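Local atomic coordinates of IclR family transcriptional regulator (Brucella abortus, PDB entry 5WHM), a protein that probably represses transcription, pairing a DNA-binding helix-turn-helix domain with a C-terminal effector-binding domain of the IclR family. Residues Ala120-Ala123 with Ser128-Tyr131; Val158-Leu163 with Asp194-Asp199. All blocks are in the same frame, centred on the assembly; numbering follows the deposited sequence.

How the contacts relate
Both contacts lie in the C-terminal, GAF-like domain of the IclR family, and their centres are 15 Å apart. Contact 1 pairs neighbouring strands of the central antiparallel sheet through a beta hairpin; contact 2 sets a short helix that lies against that sheet beside a second, longer one. They touch through Met-129, whose CG is 3.5 Å from CA of Gly-159 and whose SE is 3.7 Å from CB of Cys-162. An acetic acid molecule, probably from the crystallisation liquor, borders both, with its CH3 4.3 Å from Tyr-131 OH and one of its oxygens hydrogen-bonded to Val-158 N. Its position is consistent with the effector pocket expected in this domain.

Contact 1 of 2, residues Ala120-Ala123 with Ser128-Tyr131; sequences AMAA and SMVY
Ala-123 and Val-130 form an antiparallel hydrogen-bonded pair, with Ala-123 N 3.1 Å from Val-130 O and Val-130 N 2.8 Å from Ala-123 O. The bond from Val-130 N is the straighter, its N-H...O angle 173°. Next to it Ala-122 faces Tyr-131 as a non-hydrogen-bonded pair, their CA atoms 4.3 Å apart, and the CA of Ala-122 makes a C-H...O contact with Val-130 O. The methyl of Ala-120 sits over one face of the Tyr-131 ring, a CH-pi contact with CB 3.7 Å from the ring centroid and displaced toward the rim. Ala-122 CB meets the same ring obliquely at CD1, 3.9 Å away, so two small methyls from one strand pack against a single aromatic ring on the other. Met-129, a selenomethionine, is bent at both chi2 and chi3, and this double turn swings CE back over the neighbouring strand to 3.6 Å from Ala-123 C. The phenol oxygen of Tyr-131 is hydrogen-bonded to Asn-234 ND2, which ties the far end of the ring to strand 229-238. The hairpin occupies the inner part of the sheet: strand 229-238 pairs with Ala-120 and Ala-122 on one side, strand 150-152 pairs with Met-129 on the other, helix 157-165 packs on Met-129, and Ile-85 of the second subunit packs on Val-130.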
loop_
_atom_site.group_PDB
_atom_site.type_symbol
_atom_site.label_atom_id
_atom_site.label_comp_id
_atom_site.label_asym_id
_atom_site.label_seq_id
_atom_site.Cartn_x
_atom_site.Cartn_y
_atom_site.Cartn_z
ATOM N N ALA C 120 2.978 -10.496 -14.551
ATOM C CA ALA C 120 2.893 -10.025 -13.168
ATOM C C ALA C 120 3.795 -10.866 -12.277
ATOM O O ALA C 120 4.170 -12.003 -12.612
ATOM C CB ALA C 120 1.442 -10.047 -12.629
HETATM N N MSE C 121 4.134 -10.280 -11.132
HETATM C CA MSE C 121 4.849 -10.949 -10.071
HETATM C C MSE C 121 3.993 -10.866 -8.780
HETATM O O MSE C 121 3.501 -9.795 -8.453
HETATM C CB MSE C 121 6.220 -10.315 -9.856
HETATM C CG MSE C 121 7.021 -10.943 -8.736
HETATM SE SE MSE C 121 8.751 -10.043 -8.502
HETATM C CE MSE C 121 8.185 -8.230 -7.933
ATOM N N ALA C 122 3.798 -12.005 -8.108
ATOM C CA ALA C 122 2.848 -12.115 -7.004
ATOM C C ALA C 122 3.452 -12.948 -5.881
ATOM O O ALA C 122 4.368 -13.741 -6.105
ATOM C CB ALA C 122 1.522 -12.754 -7.457
ATOM N N ALA C 123 2.918 -12.765 -4.664
ATOM C CA ALA C 123 3.238 -13.637 -3.536
ATOM C C ALA C 123 1.979 -13.819 -2.686
ATOM O O ALA C 123 1.031 -13.028 -2.758
ATOM C CB ALA C 123 4.387 -13.067 -2.679
ATOM N N SER C 128 -4.935 -15.649 -0.566
ATOM C CA SER C 128 -4.916 -14.859 -1.790
ATOM C C SER C 128 -3.482 -14.685 -2.291
ATOM O O SER C 128 -2.514 -14.831 -1.541
ATOM C CB SER C 128 -5.560 -13.470 -1.570
ATOM O OG SER C 128 -6.937 -13.579 -1.218
HETATM N N MSE C 129 -3.363 -14.394 -3.582
HETATM C CA MSE C 129 -2.111 -13.965 -4.210
HETATM C C MSE C 129 -2.171 -12.455 -4.355
HETATM O O MSE C 129 -3.180 -11.922 -4.796
HETATM C CB MSE C 129 -1.923 -14.644 -5.589
HETATM C CG MSE C 129 -1.800 -16.185 -5.533
HETATM SE SE MSE C 129 -0.418 -16.833 -4.296
HETATM C CE MSE C 129 1.145 -16.183 -5.251
ATOM N N VAL C 130 -1.114 -11.758 -3.937
ATOM C CA VAL C 130 -1.038 -10.303 -3.977
ATOM C C VAL C 130 -0.070 -9.913 -5.091
ATOM O O VAL C 130 1.090 -10.327 -5.076
ATOM C CB VAL C 130 -0.547 -9.741 -2.625
ATOM C CG1 VAL C 130 -0.555 -8.217 -2.645
ATOM C CG2 VAL C 130 -1.409 -10.299 -1.471
ATOM N N TYR C 131 -0.514 -9.057 -5.999
ATOM C CA TYR C 131 0.358 -8.571 -7.078
ATOM C C TYR C 131 1.394 -7.562 -6.544
ATOM O O TYR C 131 1.024 -6.504 -6.019
ATOM C CB TYR C 131 -0.507 -7.919 -8.145
ATOM C CG TYR C 131 -1.008 -8.863 -9.237
ATOM C CD1 TYR C 131 -0.932 -10.243 -9.102
ATOM C CD2 TYR C 131 -1.487 -8.352 -10.419
ATOM C CE1 TYR C 131 -1.369 -11.090 -10.125
ATOM C CE2 TYR C 131 -1.916 -9.172 -11.432
ATOM C CZ TYR C 131 -1.867 -10.537 -11.283
ATOM O OH TYR C 131 -2.301 -11.314 -12.340
#

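Contact 2 of 2, residues Val158-Leu163 with Asp194-Asp199. With ACY (acetic acid), chain J.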
loop_
_atom_site.group_PDB
_atom_site.type_symbol
_atom_site.label_atom_id
_atom_site.label_comp_id
_atom_site.label_asym_id
_atom_site.label_seq_id
_atom_site.Cartn_x
_atom_site.Cartn_y
_atom_site.Cartn_z
ATOM N N VAL C 158 -1.659 -18.101 -10.779
ATOM C CA VAL C 158 -0.645 -17.722 -9.797
ATOM C C VAL C 158 -0.825 -18.507 -8.502
ATOM O O VAL C 158 0.160 -18.961 -7.910
ATOM C CB VAL C 158 -0.647 -16.203 -9.533
ATOM C CG1 VAL C 158 0.126 -15.496 -10.621
ATOM C CG2 VAL C 158 -2.072 -15.641 -9.408
ATOM N N GLY C 159 -2.072 -18.680 -8.048
ATOM C CA GLY C 159 -2.312 -19.442 -6.823
ATOM C C GLY C 159 -1.933 -20.906 -6.948
ATOM O O GLY C 159 -1.411 -21.511 -6.002
ATOM N N ARG C 160 -2.219 -21.507 -8.109
ATOM C CA ARG C 160 -1.901 -22.910 -8.341
ATOM C C ARG C 160 -0.396 -23.145 -8.329
ATOM O O ARG C 160 0.094 -24.101 -7.714
ATOM C CB ARG C 160 -2.506 -23.354 -9.679
ATOM C CG ARG C 160 -4.024 -23.499 -9.597
ATOM C CD ARG C 160 -4.708 -23.476 -10.938
ATOM N NE ARG C 160 -6.114 -23.843 -10.816
ATOM C CZ ARG C 160 -6.924 -24.065 -11.848
ATOM N NH1 ARG C 160 -6.465 -23.951 -13.096
ATOM N NH2 ARG C 160 -8.186 -24.403 -11.629
ATOM N N ALA C 161 0.351 -22.282 -9.013
ATOM C CA ALA C 161 1.799 -22.415 -9.026
ATOM C C ALA C 161 2.359 -22.232 -7.627
ATOM O O ALA C 161 3.320 -22.902 -7.244
ATOM C CB ALA C 161 2.414 -21.374 -9.976
ATOM N N CYS C 162 1.770 -21.314 -6.854
ATOM C CA CYS C 162 2.214 -21.126 -5.475
ATOM C C CYS C 162 1.985 -22.401 -4.678
ATOM O O CYS C 162 2.880 -22.869 -3.964
ATOM C CB CYS C 162 1.470 -19.960 -4.845
ATOM S SG CYS C 162 2.033 -19.575 -3.142
ATOM N N LEU C 163 0.790 -22.995 -4.819
ATOM C CA LEU C 163 0.492 -24.226 -4.085
ATOM C C LEU C 163 1.405 -25.360 -4.511
ATOM O O LEU C 163 1.779 -26.194 -3.676
ATOM C CB LEU C 163 -0.967 -24.628 -4.277
ATOM C CG LEU C 163 -1.976 -23.809 -3.469
ATOM C CD1 LEU C 163 -3.395 -24.009 -4.004
ATOM C CD2 LEU C 163 -1.906 -24.117 -1.958
ATOM N N ASP C 194 -5.844 -30.481 -9.054
ATOM C CA ASP C 194 -5.062 -31.677 -9.371
ATOM C C ASP C 194 -4.537 -31.646 -10.799
ATOM O O ASP C 194 -3.427 -32.120 -11.065
ATOM C CB ASP C 194 -5.897 -32.942 -9.149
ATOM C CG ASP C 194 -5.923 -33.385 -7.692
ATOM O OD1 ASP C 194 -5.059 -32.921 -6.912
ATOM O OD2 ASP C 194 -6.800 -34.211 -7.332
ATOM N N ARG C 195 -5.328 -31.119 -11.739
ATOM C CA ARG C 195 -4.814 -30.900 -13.090
ATOM C C ARG C 195 -3.599 -29.983 -13.078
ATOM O O ARG C 195 -2.604 -30.248 -13.765
ATOM C CB ARG C 195 -5.901 -30.317 -13.992
ATOM C CG ARG C 195 -6.693 -31.346 -14.762
ATOM C CD ARG C 195 -7.559 -30.681 -15.827
ATOM N NE ARG C 195 -8.438 -29.673 -15.236
ATOM C CZ ARG C 195 -9.656 -29.933 -14.773
ATOM N NH1 ARG C 195 -10.137 -31.170 -14.843
ATOM N NH2 ARG C 195 -10.395 -28.962 -14.243
ATOM N N ALA C 196 -3.669 -28.883 -12.310
ATOM C CA ALA C 196 -2.572 -27.924 -12.280
ATOM C C ALA C 196 -1.335 -28.534 -11.635
ATOM O O ALA C 196 -0.214 -28.379 -12.143
ATOM C CB ALA C 196 -3.003 -26.650 -11.535
ATOM N N LEU C 197 -1.524 -29.242 -10.522
ATOM C CA LEU C 197 -0.385 -29.860 -9.856
ATOM C C LEU C 197 0.288 -30.857 -10.774
ATOM O O LEU C 197 1.516 -30.977 -10.785
ATOM C CB LEU C 197 -0.826 -30.522 -8.542
ATOM C CG LEU C 197 -1.424 -29.590 -7.470
ATOM C CD1 LEU C 197 -1.953 -30.391 -6.267
ATOM C CD2 LEU C 197 -0.448 -28.510 -6.995
ATOM N N ARG C 198 -0.514 -31.581 -11.564
ATOM C CA ARG C 198 0.015 -32.519 -12.537
ATOM C C ARG C 198 0.787 -31.802 -13.641
ATOM O O ARG C 198 1.870 -32.251 -14.052
ATOM C CB ARG C 198 -1.149 -33.319 -13.127
ATOM C CG ARG C 198 -0.748 -34.260 -14.187
ATOM C CD ARG C 198 0.205 -35.300 -13.638
ATOM N NE ARG C 198 -0.302 -35.968 -12.441
ATOM C CZ ARG C 198 -1.057 -37.065 -12.472
ATOM N NH1 ARG C 198 -1.392 -37.594 -13.642
ATOM N NH2 ARG C 198 -1.484 -37.636 -11.347
ATOM N N ASP C 199 0.211 -30.713 -14.169
ATOM C CA ASP C 199 0.910 -29.883 -15.141
ATOM C C ASP C 199 2.234 -29.361 -14.587
ATOM O O ASP C 199 3.230 -29.286 -15.311
ATOM C CB ASP C 199 0.028 -28.703 -15.562
ATOM C CG ASP C 199 -0.939 -29.066 -16.685
ATOM O OD1 ASP C 199 -0.975 -30.254 -17.088
ATOM O OD2 ASP C 199 -1.643 -28.157 -17.179
HETATM C C ACY J . -4.289 -15.997 -13.263
HETATM O O ACY J . -3.131 -16.160 -12.799
HETATM O OXT ACY J . -5.109 -16.934 -13.472
HETATM C CH3 ACY J . -4.729 -14.595 -13.583
#
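The guanidinium of Arg-160 is approached obliquely by the methyl of Ala-196, which meets the side chain mainly through its aliphatic part. Ala-196 CB lies 3.7 Å from Arg-160 CD and 3.8 Å from Arg-160 CB, alongside the chain. CG of Arg-160 stands anti to its carbonyl carbon (chi1 -73°) and the chain runs extended from there to NE, carrying the charged end past Ala-196. That end is gripped by three partners: NE by the carbonyl oxygen of Ala-154, NH1 by that of Leu-207, and NH2 by a salt bridge to Glu-211. The two helices come together around this pair, Arg-160 and Ala-196 having their CA atoms 6.4 Å apart. Leu-197 CD2 reaches Leu-163 C at 4.4 Å, a looser van der Waals touch of a methyl on the backbone, beside Leu-193, against which both Arg-160 and Leu-163 pack. Near the N-terminal end of helix 157-165, Val-158 N donates to one oxygen of a bound acetic acid at 3.2 Å, and Ser-157 OG and Asn-234 ND2 also bind it. No hydrogen bond spans the segments, which bury just 147 Å² between them. The contact is therefore one of van der Waals packing, with the polar grip on Arg-160 supplied from outside. Glu-211, which also forms a long, weak ion pair with Arg-195 NH2, probably offsets the like charges of the two arginines, Arg-160 and Arg-195, whose NH2 atoms are 5.7 Å apart.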